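Local coordinates for outer membrane protein SusF (Bacteroides thetaiotaomicron, PDB 4FE9) that binds starch at the bacterial cell surface through carbohydrate-binding modules, before the glycan is transported into the periplasm for degradation, at residues A[40-45]-A[142-147]; A[93-98]-A[138-143]; A[194-199]-A[209-214]; A[350-355]-A[363-368]; A[371-376]-A[413-418]. All blocks are in the same frame, centred on the assembly; numbering follows the deposited sequence.

Contact 1: A[40-45]-A[142-147]. With EDO (1,2-ethanediol), chain D.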
# COMPACT_ATOMS: atom_id res chain seq x y z
N VAL A 40 30.05 11.66 4.97
CA VAL A 40 29.01 12.70 4.86
C VAL A 40 29.07 13.29 3.47
O VAL A 40 30.04 13.94 3.11
CB VAL A 40 29.26 13.85 5.92
CG1 VAL A 40 28.30 15.03 5.68
CG2 VAL A 40 29.07 13.32 7.33
N MET A 41 28.09 12.99 2.65
CA MET A 41 28.23 13.27 1.21
C MET A 41 28.38 14.79 0.99
O MET A 41 29.11 15.23 0.09
CB MET A 41 27.02 12.74 0.43
CG MET A 41 26.98 11.24 0.29
SD MET A 41 28.48 10.62 -0.46
CE MET A 41 28.35 11.36 -2.10
N ASP A 42 27.68 15.58 1.80
CA ASP A 42 27.80 17.05 1.68
C ASP A 42 29.25 17.45 1.69
O ASP A 42 29.67 18.29 0.92
CB ASP A 42 27.08 17.73 2.84
CG ASP A 42 25.60 17.87 2.62
OD1 ASP A 42 25.15 17.87 1.44
OD2 ASP A 42 24.87 17.96 3.61
N ALA A 43 30.03 16.82 2.57
CA ALA A 43 31.41 17.24 2.84
C ALA A 43 32.45 16.44 2.03
O ALA A 43 33.66 16.64 2.19
CB ALA A 43 31.71 17.13 4.33
N ALA A 44 31.99 15.44 1.29
CA ALA A 44 32.94 14.43 0.77
C ALA A 44 33.75 15.05 -0.33
O ALA A 44 33.22 15.76 -1.16
CB ALA A 44 32.20 13.21 0.26
N THR A 45 35.05 14.79 -0.32
CA THR A 45 35.97 15.38 -1.30
C THR A 45 36.53 14.37 -2.34
O THR A 45 36.88 14.75 -3.46
CB THR A 45 37.13 16.10 -0.60
OG1 THR A 45 38.12 16.43 -1.57
CG2 THR A 45 37.76 15.20 0.52
N PRO A 142 23.55 10.65 2.88
CA PRO A 142 23.35 11.29 1.59
C PRO A 142 23.27 12.79 1.74
O PRO A 142 23.14 13.28 2.86
CB PRO A 142 21.99 10.74 1.13
CG PRO A 142 21.87 9.42 1.81
CD PRO A 142 22.54 9.62 3.16
N ALA A 143 23.47 13.51 0.65
CA ALA A 143 23.58 14.97 0.67
C ALA A 143 22.23 15.57 1.05
O ALA A 143 21.19 14.88 1.06
CB ALA A 143 24.02 15.48 -0.65
N THR A 144 22.30 16.77 1.58
CA THR A 144 21.13 17.53 2.00
C THR A 144 20.12 17.63 0.86
O THR A 144 20.48 17.84 -0.28
CB THR A 144 21.58 18.91 2.46
OG1 THR A 144 22.39 18.75 3.64
CG2 THR A 144 20.38 19.83 2.79
N THR A 145 18.88 17.31 1.15
CA THR A 145 17.84 17.42 0.12
C THR A 145 17.28 18.84 0.07
O THR A 145 17.53 19.63 0.98
CB THR A 145 16.74 16.43 0.33
OG1 THR A 145 16.04 16.73 1.54
CG2 THR A 145 17.32 14.97 0.43
N PRO A 146 16.59 19.19 -1.04
CA PRO A 146 15.97 20.52 -1.05
C PRO A 146 15.11 20.77 0.16
O PRO A 146 14.53 19.84 0.73
CB PRO A 146 15.14 20.52 -2.36
CG PRO A 146 15.82 19.41 -3.25
CD PRO A 146 16.25 18.38 -2.24
N ALA A 147 15.01 22.03 0.56
CA ALA A 147 14.03 22.44 1.57
C ALA A 147 12.60 22.15 1.10
O ALA A 147 12.32 22.16 -0.09
CB ALA A 147 14.19 23.94 1.88
C1 EDO D . 25.29 17.57 8.00
O1 EDO D . 23.87 17.69 7.82
C2 EDO D . 25.98 17.70 6.65
O2 EDO D . 25.36 18.75 5.87
O HOH W 1 25.67 14.77 3.69
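Asp42 and Thr144 meet with their side chains crossed at about a right angle, and the carboxylate of Asp42 takes hold of both the backbone and the hydroxyl of Thr144. The amide Thr144 N donates to Asp42 OD1 at 3.1 Å with an N-H...O angle of 164°, arriving on the syn side but 26° out of the carboxylate plane. The hydroxyl Thr144 OG1 donates to Asp42 OD2 at 2.6 Å, onto the syn lone pair. OG1 can reach there because it stands anti to the carbonyl carbon (chi1 -65°), beside the amide that serves the other oxygen. Behind these bonds Met41 presents the root of its side chain: CB lies 3.6 Å from Ala143 N and CG 3.9 Å from Pro142 CA, while the side-chain end leads away toward helix 92-102. A water joins the two backbones, accepting from Asp42 N (2.9 Å) and donating to Pro142 O (3.1 Å). The loop after strand 38-40 is thus tied to the linker between strand 128-141 and strand 153-157, where the first carbohydrate-binding module begins. Two donors from one threonine, one on each oxygen, fix the rotation of the Asp42 carboxylate and would probably favour its ionised form.

Contact 2: A[93-98]-A[138-143]; sequences AQLDSV and ITLQPA. With EDO (1,2-ethanediol), chain D.
Asp96, an acid, packs its carboxylate oxygen OD1 on carbon atoms of Leu140 and Pro142, where helix 93-98 lies almost square across strand 138-141, at 88° with the axes 9.4 Å apart at closest approach. This helix covers the mixed beta sheet of the SusF N-terminal domain, in a sequence family of the E-set clan. Leu95 carries the apolar part. Its CB points to the strand, and CG, anti to the backbone N (chi1 -179°), sits 3.8 Å from Leu140 CD1; the two leucines slide past each other in opposite directions. Toward Ile138 the meeting is tip to tip, Leu95 CD2 to Ile138 CD1 at 4.2 Å. Leu113, Ile39, Val49 and Ile51 of neighbouring strands also touch Leu95, which places its branched end inside the domain core. Asp96 crosses Leu140 at about a right angle, bringing Asp96 OD1 to 3.7 Å from Leu140 CD2 and 3.9 Å from Pro142 CA. That oxygen is not left to carbon alone, since Gln100 NE2, a turn later, is hydrogen-bonded to it. The other oxygen reaches the backbone just past the strand through a water, which donates to Asp96 OD2 at 2.7 Å and accepts from Ala143 N at 2.9 Å.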
# COMPACT_ATOMS: atom_id res chain seq x y z
N ALA A 93 30.42 7.97 -5.63
CA ALA A 93 29.10 8.21 -6.25
C ALA A 93 28.27 6.92 -6.31
O ALA A 93 27.06 6.95 -6.14
CB ALA A 93 29.27 8.79 -7.64
N GLN A 94 28.92 5.76 -6.51
CA GLN A 94 28.14 4.53 -6.64
C GLN A 94 27.79 3.97 -5.28
O GLN A 94 26.76 3.34 -5.12
CB GLN A 94 28.88 3.48 -7.44
CG GLN A 94 29.26 3.98 -8.78
CD GLN A 94 29.92 2.92 -9.63
OE1 GLN A 94 30.90 2.31 -9.22
NE2 GLN A 94 29.41 2.74 -10.83
N LEU A 95 28.64 4.23 -4.28
CA LEU A 95 28.32 3.85 -2.90
C LEU A 95 27.08 4.65 -2.42
O LEU A 95 26.16 4.10 -1.85
CB LEU A 95 29.50 4.12 -1.99
CG LEU A 95 29.31 3.73 -0.51
CD1 LEU A 95 28.99 2.24 -0.35
CD2 LEU A 95 30.59 4.08 0.28
N ASP A 96 27.10 5.93 -2.70
CA ASP A 96 25.97 6.82 -2.41
C ASP A 96 24.70 6.35 -3.12
O ASP A 96 23.70 6.10 -2.48
CB ASP A 96 26.37 8.26 -2.80
CG ASP A 96 25.28 9.31 -2.49
OD1 ASP A 96 24.54 9.16 -1.49
OD2 ASP A 96 25.14 10.26 -3.29
N SER A 97 24.81 6.04 -4.41
CA SER A 97 23.70 5.45 -5.18
C SER A 97 23.18 4.16 -4.56
O SER A 97 21.98 3.92 -4.48
CB SER A 97 24.13 5.20 -6.64
OG SER A 97 24.20 6.42 -7.34
N VAL A 98 24.09 3.28 -4.21
CA VAL A 98 23.66 2.00 -3.71
C VAL A 98 22.99 2.16 -2.33
O VAL A 98 22.04 1.44 -1.99
CB VAL A 98 24.85 0.99 -3.68
CG1 VAL A 98 24.51 -0.20 -2.86
CG2 VAL A 98 25.19 0.55 -5.12
N ILE A 138 30.03 0.37 7.95
CA ILE A 138 30.28 1.78 7.84
C ILE A 138 28.92 2.51 7.74
O ILE A 138 27.85 1.86 7.74
CB ILE A 138 31.13 2.12 6.58
CG1 ILE A 138 30.34 1.79 5.32
CG2 ILE A 138 32.49 1.31 6.58
CD1 ILE A 138 30.90 2.43 4.11
N THR A 139 28.97 3.83 7.77
CA THR A 139 27.77 4.62 7.53
C THR A 139 28.03 5.72 6.53
O THR A 139 29.18 6.06 6.24
CB THR A 139 27.29 5.26 8.80
OG1 THR A 139 28.22 6.29 9.19
CG2 THR A 139 27.14 4.20 9.91
N LEU A 140 26.94 6.15 5.87
CA LEU A 140 27.02 7.17 4.85
C LEU A 140 25.75 8.03 4.97
O LEU A 140 24.64 7.50 5.16
CB LEU A 140 27.10 6.54 3.44
CG LEU A 140 27.15 7.48 2.23
CD1 LEU A 140 28.06 6.97 1.09
CD2 LEU A 140 25.74 7.76 1.69
N GLN A 141 25.92 9.32 4.87
CA GLN A 141 24.79 10.23 4.91
C GLN A 141 24.65 10.92 3.57
O GLN A 141 25.51 11.72 3.18
CB GLN A 141 25.00 11.29 6.00
CG GLN A 141 23.84 12.32 6.09
CD GLN A 141 24.20 13.51 6.96
OE1 GLN A 141 25.15 13.46 7.71
NE2 GLN A 141 23.48 14.59 6.81
N PRO A 142 23.55 10.65 2.88
CA PRO A 142 23.35 11.29 1.59
C PRO A 142 23.27 12.79 1.74
O PRO A 142 23.14 13.28 2.86
CB PRO A 142 21.99 10.74 1.13
CG PRO A 142 21.87 9.42 1.81
CD PRO A 142 22.54 9.62 3.16
N ALA A 143 23.47 13.51 0.65
CA ALA A 143 23.58 14.97 0.67
C ALA A 143 22.23 15.57 1.05
O ALA A 143 21.19 14.88 1.06
CB ALA A 143 24.02 15.48 -0.65
C1 EDO D . 25.29 17.57 8.00
O1 EDO D . 23.87 17.69 7.82
C2 EDO D . 25.98 17.70 6.65
O2 EDO D . 25.36 18.75 5.87
O HOH W 2 24.17 12.41 -1.90

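Contact 3: A[194-199]-A[209-214]; sequences IFPASA and KALGSS
The Phe195 ring lies obliquely against Ala210: Phe195 CE2 is 3.6 Å from Ala210 CA and 3.7 Å from Ala210 CB. Although the CB of Phe195 sets out away from segment 209-214, its CG stands anti to the carbonyl carbon (chi1 -71°), and the ring returns to Ala210. The next residue, Pro196, brings its ring carbon CD to 3.5 Å from Lys209 O. At the end of the short 3-10 segment 197-199, Ala199 CB meets Lys209 CB at 3.7 Å. Backbone pairing aligns these groups. Ile194 and Leu211 form a single antiparallel bridge as a hydrogen-bonded pair, with Ile194 N to Leu211 O at 2.9 Å in the carbonyl plane and Leu211 N to Ile194 O at 2.8 Å, nearly along the C=O axis. The N-H...O angles of 167° and 161° show both bonds to be close to straight. Leu211 CB also packs on Ile194 CB, and both side chains touch Phe245 of strand 241-246, so the bridge faces the interior. The arrangement belongs to the first starch-binding module of SusF, with its antiparallel beta sheet; it lies beside the glucose site, since Phe195 adjoins Lys193, a residue of the glycan pocket, and its side chain is about 5 Å from bound glucose.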
# COMPACT_ATOMS: atom_id res chain seq x y z
N ILE A 194 7.66 18.15 -11.52
CA ILE A 194 7.12 18.68 -10.30
C ILE A 194 7.84 19.97 -9.97
O ILE A 194 9.06 20.05 -10.11
CB ILE A 194 7.35 17.72 -9.17
CG1 ILE A 194 6.61 16.41 -9.43
CG2 ILE A 194 6.86 18.31 -7.84
CD1 ILE A 194 7.17 15.23 -8.59
N PHE A 195 7.10 21.01 -9.67
CA PHE A 195 7.73 22.28 -9.34
C PHE A 195 7.35 22.68 -7.94
O PHE A 195 6.19 22.61 -7.58
CB PHE A 195 7.32 23.36 -10.33
CG PHE A 195 7.91 23.18 -11.69
CD1 PHE A 195 7.33 22.30 -12.60
CD2 PHE A 195 9.12 23.74 -11.99
CE1 PHE A 195 7.94 22.05 -13.82
CE2 PHE A 195 9.74 23.48 -13.20
CZ PHE A 195 9.12 22.70 -14.13
N PRO A 196 8.34 23.12 -7.14
CA PRO A 196 7.99 23.84 -5.92
C PRO A 196 7.23 25.12 -6.26
O PRO A 196 7.52 25.76 -7.27
CB PRO A 196 9.36 24.16 -5.29
CG PRO A 196 10.32 24.10 -6.38
CD PRO A 196 9.79 23.11 -7.38
N ALA A 197 6.30 25.51 -5.40
CA ALA A 197 5.51 26.74 -5.61
C ALA A 197 6.36 27.97 -5.91
O ALA A 197 5.97 28.82 -6.72
CB ALA A 197 4.60 27.00 -4.40
N SER A 198 7.56 28.04 -5.33
CA SER A 198 8.40 29.23 -5.52
C SER A 198 9.02 29.30 -6.94
O SER A 198 9.55 30.34 -7.34
CB SER A 198 9.51 29.27 -4.46
OG SER A 198 10.25 28.04 -4.45
N ALA A 199 8.94 28.20 -7.69
CA ALA A 199 9.43 28.19 -9.09
C ALA A 199 8.44 28.84 -10.09
O ALA A 199 8.74 28.98 -11.29
CB ALA A 199 9.74 26.76 -9.53
N LYS A 209 14.38 25.08 -11.86
CA LYS A 209 14.00 24.67 -10.52
C LYS A 209 13.17 23.42 -10.49
O LYS A 209 12.58 23.11 -9.49
CB LYS A 209 13.29 25.81 -9.75
CG LYS A 209 14.07 27.08 -9.72
CD LYS A 209 13.67 27.99 -8.55
CE LYS A 209 14.74 29.04 -8.32
NZ LYS A 209 14.15 30.34 -7.89
N ALA A 210 13.10 22.71 -11.62
CA ALA A 210 12.32 21.47 -11.71
C ALA A 210 12.75 20.40 -10.74
O ALA A 210 13.95 20.13 -10.59
CB ALA A 210 12.39 20.91 -13.13
N LEU A 211 11.78 19.64 -10.26
CA LEU A 211 12.04 18.33 -9.75
C LEU A 211 11.54 17.30 -10.75
O LEU A 211 10.43 17.42 -11.28
CB LEU A 211 11.34 18.13 -8.42
CG LEU A 211 11.61 19.24 -7.39
CD1 LEU A 211 10.68 19.10 -6.24
CD2 LEU A 211 13.08 19.17 -6.90
N GLY A 212 12.30 16.23 -10.93
CA GLY A 212 11.93 15.23 -11.96
C GLY A 212 12.67 13.95 -11.79
O GLY A 212 12.84 13.48 -10.68
N SER A 213 12.98 13.29 -12.89
CA SER A 213 13.72 12.04 -12.78
C SER A 213 15.13 12.21 -13.31
O SER A 213 15.45 13.22 -13.94
CB SER A 213 13.01 10.91 -13.51
OG SER A 213 12.82 11.24 -14.86
N SER A 214 15.99 11.24 -12.99
CA SER A 214 17.35 11.23 -13.51
C SER A 214 17.37 11.16 -15.03
O SER A 214 18.19 11.78 -15.67
CB SER A 214 18.10 10.05 -12.94
OG SER A 214 19.05 10.52 -12.04

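Contact 4: A[350-355]-A[363-368]; sequences YLVYVS and IEFEKP
With CG anti to the carbonyl carbon in both Tyr350 (chi1 -63°) and Phe365 (chi1 -78°), the two rings come together obliquely across this antiparallel beta hairpin of strands 348-357 and 360-366. Their centroids are 5.6 Å apart and their planes meet at 59°, with Tyr350 CG 3.7 Å from Phe365 CD2. Val352 runs beside Phe365, pointing the same way, and lays its CG2 over one face of that ring, 4.0 Å from the centroid: a CH-pi contact offset toward the rim. Val354 and Ile363 continue this face, which packs inward against strand 294-301 and Leu342. The opposite face carries Leu351, Tyr353, Glu364 and Glu366, and there Val416 and Pro418 of the third module approach. In the ladder, the Tyr353-Glu364 pair has nearly straight bonds, Tyr353 N to Glu364 O at 2.8 Å and Glu364 N to Tyr353 O at 2.7 Å. At the Leu351-Glu366 pair, at the end of strand 360-366, the fit is poorer: Glu366 N reaches Leu351 O at 2.9 Å, but Leu351 N to Glu366 O is weak. Glu366 OE1 is hydrogen-bonded to Lys419 N, while the other oxygen, Glu366 OE2, lies 4.1 Å from Tyr353 CB.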
# COMPACT_ATOMS: atom_id res chain seq x y z
N TYR A 350 -19.49 -13.06 8.73
CA TYR A 350 -18.44 -12.04 8.70
C TYR A 350 -18.88 -10.82 7.87
O TYR A 350 -19.53 -10.98 6.86
CB TYR A 350 -17.17 -12.63 8.08
CG TYR A 350 -16.57 -13.79 8.88
CD1 TYR A 350 -15.91 -13.56 10.07
CD2 TYR A 350 -16.69 -15.09 8.45
CE1 TYR A 350 -15.38 -14.60 10.82
CE2 TYR A 350 -16.14 -16.15 9.18
CZ TYR A 350 -15.48 -15.89 10.35
OH TYR A 350 -14.96 -16.94 11.10
N LEU A 351 -18.56 -9.64 8.35
CA LEU A 351 -18.48 -8.44 7.50
C LEU A 351 -17.23 -8.50 6.63
O LEU A 351 -16.10 -8.44 7.14
CB LEU A 351 -18.47 -7.15 8.35
CG LEU A 351 -18.49 -5.83 7.52
CD1 LEU A 351 -19.25 -4.71 8.22
CD2 LEU A 351 -17.13 -5.37 7.16
N VAL A 352 -17.43 -8.74 5.33
CA VAL A 352 -16.36 -8.73 4.38
C VAL A 352 -16.17 -7.32 3.79
O VAL A 352 -17.14 -6.70 3.32
CB VAL A 352 -16.65 -9.71 3.26
CG1 VAL A 352 -15.57 -9.65 2.22
CG2 VAL A 352 -16.76 -11.15 3.83
N TYR A 353 -14.95 -6.81 3.86
CA TYR A 353 -14.61 -5.50 3.31
C TYR A 353 -13.52 -5.63 2.25
O TYR A 353 -12.50 -6.28 2.49
CB TYR A 353 -14.15 -4.59 4.44
CG TYR A 353 -13.54 -3.29 4.00
CD1 TYR A 353 -12.20 -3.20 3.69
CD2 TYR A 353 -14.29 -2.12 4.00
CE1 TYR A 353 -11.61 -1.98 3.37
CE2 TYR A 353 -13.72 -0.91 3.69
CZ TYR A 353 -12.38 -0.84 3.36
OH TYR A 353 -11.82 0.37 3.02
N VAL A 354 -13.79 -5.12 1.03
CA VAL A 354 -12.88 -5.29 -0.12
C VAL A 354 -12.60 -3.91 -0.80
O VAL A 354 -13.52 -3.08 -0.98
CB VAL A 354 -13.45 -6.25 -1.18
CG1 VAL A 354 -12.44 -6.43 -2.34
CG2 VAL A 354 -13.83 -7.60 -0.59
N SER A 355 -11.34 -3.65 -1.09
CA SER A 355 -10.97 -2.40 -1.75
C SER A 355 -10.06 -2.70 -2.94
O SER A 355 -9.16 -3.54 -2.85
CB SER A 355 -10.26 -1.48 -0.75
OG SER A 355 -9.99 -0.22 -1.32
N ILE A 363 -8.42 -7.09 1.23
CA ILE A 363 -9.59 -7.84 1.71
C ILE A 363 -9.51 -7.94 3.22
O ILE A 363 -8.43 -8.19 3.74
CB ILE A 363 -9.61 -9.23 1.10
CG1 ILE A 363 -9.75 -9.14 -0.40
CG2 ILE A 363 -10.73 -10.09 1.72
CD1 ILE A 363 -9.46 -10.45 -1.15
N GLU A 364 -10.56 -7.49 3.91
CA GLU A 364 -10.67 -7.66 5.38
C GLU A 364 -11.91 -8.46 5.76
O GLU A 364 -12.95 -8.37 5.08
CB GLU A 364 -10.69 -6.31 6.09
CG GLU A 364 -9.46 -5.44 5.82
CD GLU A 364 -8.17 -6.00 6.48
OE1 GLU A 364 -7.35 -6.68 5.80
OE2 GLU A 364 -7.99 -5.77 7.70
N PHE A 365 -11.75 -9.39 6.71
CA PHE A 365 -12.88 -9.99 7.43
C PHE A 365 -12.98 -9.43 8.81
O PHE A 365 -11.99 -9.36 9.53
CB PHE A 365 -12.72 -11.48 7.52
CG PHE A 365 -13.08 -12.18 6.27
CD1 PHE A 365 -12.50 -11.81 5.06
CD2 PHE A 365 -13.96 -13.25 6.29
CE1 PHE A 365 -12.83 -12.47 3.89
CE2 PHE A 365 -14.30 -13.93 5.13
CZ PHE A 365 -13.73 -13.53 3.91
N GLU A 366 -14.19 -9.05 9.21
CA GLU A 366 -14.41 -8.36 10.47
C GLU A 366 -15.61 -8.94 11.22
O GLU A 366 -16.38 -9.66 10.66
CB GLU A 366 -14.63 -6.89 10.22
CG GLU A 366 -13.32 -6.12 9.98
CD GLU A 366 -13.55 -4.73 9.39
OE1 GLU A 366 -14.31 -3.93 10.00
OE2 GLU A 366 -12.94 -4.44 8.34
N LYS A 367 -15.77 -8.58 12.48
CA LYS A 367 -16.96 -9.00 13.22
C LYS A 367 -18.20 -8.44 12.49
O LYS A 367 -18.21 -7.26 12.12
CB LYS A 367 -16.93 -8.48 14.66
CG LYS A 367 -15.74 -8.99 15.50
CD LYS A 367 -15.94 -10.43 15.93
CE LYS A 367 -16.50 -10.52 17.34
NZ LYS A 367 -17.96 -10.85 17.35
N PRO A 368 -19.24 -9.28 12.29
CA PRO A 368 -20.50 -8.82 11.67
C PRO A 368 -21.33 -7.99 12.62
O PRO A 368 -22.37 -8.44 13.06
CB PRO A 368 -21.22 -10.13 11.38
CG PRO A 368 -20.82 -11.01 12.51
CD PRO A 368 -19.35 -10.66 12.80

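Contact 5: A[371-376]-A[413-418]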
# COMPACT_ATOMS: atom_id res chain seq x y z
N TYR A 371 -25.62 -2.34 13.71
CA TYR A 371 -26.00 -1.41 14.77
C TYR A 371 -27.31 -0.70 14.49
O TYR A 371 -27.52 -0.13 13.40
CB TYR A 371 -24.92 -0.39 14.99
CG TYR A 371 -23.62 -0.94 15.56
CD1 TYR A 371 -23.41 -0.97 16.94
CD2 TYR A 371 -22.53 -1.23 14.72
CE1 TYR A 371 -22.18 -1.32 17.47
CE2 TYR A 371 -21.31 -1.60 15.23
CZ TYR A 371 -21.13 -1.64 16.61
OH TYR A 371 -19.92 -2.02 17.13
N LEU A 372 -28.14 -0.59 15.53
CA LEU A 372 -29.24 0.34 15.56
C LEU A 372 -28.75 1.75 15.79
O LEU A 372 -27.89 2.00 16.65
CB LEU A 372 -30.25 -0.05 16.63
CG LEU A 372 -31.65 0.55 16.49
CD1 LEU A 372 -32.38 -0.03 15.24
CD2 LEU A 372 -32.47 0.29 17.78
N MET A 373 -29.25 2.69 14.99
CA MET A 373 -28.84 4.08 15.11
C MET A 373 -30.06 4.98 15.21
O MET A 373 -31.11 4.68 14.65
CB MET A 373 -28.00 4.50 13.89
CG MET A 373 -26.81 3.61 13.65
SD MET A 373 -25.48 4.05 14.76
CE MET A 373 -25.17 5.78 14.33
N GLY A 374 -29.87 6.14 15.81
CA GLY A 374 -30.84 7.20 15.75
C GLY A 374 -31.85 7.03 16.86
O GLY A 374 -31.50 6.67 17.99
N ASP A 375 -33.09 7.34 16.55
CA ASP A 375 -34.00 7.82 17.56
C ASP A 375 -34.52 6.66 18.41
O ASP A 375 -34.82 6.83 19.59
CB ASP A 375 -35.16 8.55 16.92
CG ASP A 375 -34.84 10.03 16.64
OD1 ASP A 375 -33.89 10.56 17.26
OD2 ASP A 375 -35.63 10.68 15.92
N THR A 376 -34.59 5.48 17.80
CA THR A 376 -35.09 4.31 18.46
C THR A 376 -34.02 3.53 19.24
O THR A 376 -34.33 2.54 19.90
CB THR A 376 -35.84 3.37 17.49
OG1 THR A 376 -34.92 2.76 16.59
CG2 THR A 376 -36.87 4.14 16.70
N ARG A 413 -32.80 3.88 11.80
CA ARG A 413 -31.58 3.79 11.02
C ARG A 413 -30.76 2.55 11.44
O ARG A 413 -30.78 2.15 12.62
CB ARG A 413 -30.75 5.07 11.18
CG ARG A 413 -31.48 6.35 10.80
CD ARG A 413 -31.66 6.48 9.26
NE ARG A 413 -30.46 7.02 8.58
CZ ARG A 413 -30.16 8.32 8.46
NH1 ARG A 413 -30.88 9.24 9.10
NH2 ARG A 413 -29.07 8.70 7.78
N ILE A 414 -30.14 1.90 10.46
CA ILE A 414 -29.30 0.71 10.70
C ILE A 414 -27.98 0.89 9.92
O ILE A 414 -27.98 1.40 8.78
CB ILE A 414 -29.98 -0.58 10.19
CG1 ILE A 414 -31.50 -0.53 10.45
CG2 ILE A 414 -29.34 -1.84 10.83
CD1 ILE A 414 -32.28 -1.55 9.63
N CYS A 415 -26.87 0.45 10.52
CA CYS A 415 -25.60 0.41 9.80
C CYS A 415 -24.66 -0.73 10.22
O CYS A 415 -24.92 -1.46 11.20
CB CYS A 415 -24.87 1.76 9.91
SG CYS A 415 -24.16 2.07 11.55
N VAL A 416 -23.63 -0.95 9.40
CA VAL A 416 -22.34 -1.46 9.87
C VAL A 416 -21.34 -0.31 9.88
O VAL A 416 -21.68 0.81 9.51
CB VAL A 416 -21.82 -2.57 8.95
CG1 VAL A 416 -22.81 -3.75 8.92
CG2 VAL A 416 -21.62 -2.02 7.54
N ASN A 417 -20.14 -0.57 10.40
CA ASN A 417 -19.05 0.39 10.33
C ASN A 417 -17.70 -0.34 10.28
O ASN A 417 -17.15 -0.68 11.30
CB ASN A 417 -19.08 1.32 11.56
CG ASN A 417 -17.94 2.38 11.54
OD1 ASN A 417 -17.16 2.49 12.51
ND2 ASN A 417 -17.89 3.20 10.47
N PRO A 418 -17.16 -0.55 9.07
CA PRO A 418 -15.83 -1.20 8.95
C PRO A 418 -14.69 -0.43 9.64
O PRO A 418 -14.78 0.79 9.84
CB PRO A 418 -15.60 -1.26 7.43
CG PRO A 418 -17.01 -1.01 6.81
CD PRO A 418 -17.68 -0.09 7.77
O HOH W 3 -33.81 4.62 14.95
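Met373 and Cys415 make the close sulfur packing of this strand pair: Met373 CG is 3.7 Å from Cys415 SG, and Met373 SD follows at 4.0 Å from the same atom. Met373 is bent at chi2 and chi3, which carries its sulfur to the Cys415 side and away from Arg413. Tyr371 CB borders the same Cys415 sulfur. Under them the antiparallel ladder is regular at the Tyr371-Cys415 pair, with Tyr371 N to Cys415 O at 2.8 Å and Cys415 N to Tyr371 O at 3.0 Å, angles of 164° and 162°. On the other face, Ile414 CG2 reaches to 3.6 Å from Tyr371 O. Toward Gly374 the pairing loosens. Met373 N still donates to Arg413 O, though from well above the carbonyl plane (45° out of it), but the return bond, Arg413 N to Met373 O, is weak at 3.4 Å. A water enters here, donating to Met373 O at 2.7 Å and accepting from Thr376 N. Arg413, partly exposed, bends away from the partner strand after its CB and forms a salt bridge with Glu430 through NE. In the third module, strand 410-415 thus has strand 371-374 as one partner and strand 430-434 as another; Ile414 packs on Phe431, Ile432 and Ile433 of the latter, while Val416 and Pro418 lead on to strand 348-357 of the second module.

How the contacts relate
From the N terminus, contact 1 closes the longest loop, from 40-45 to 142-147, and contact 2 nests inside it, both ending on the same stretch and sharing Pro142 and Ala143. They touch directly, Met41 packing on Leu140 and Asp96, so they join the helix, the sheet and the linker that follows strand 128-141. Contact 3 follows in series, a short closure within the first binding module, about 5 Å from contact 1 at nearest atoms. Contact 4 closes the last hairpin of the second module, far across the chain's centre from contacts 1 to 3. Contact 5, in the third module, comes next and abuts contact 4 through Leu351 on Val416 and Tyr353 on Pro418.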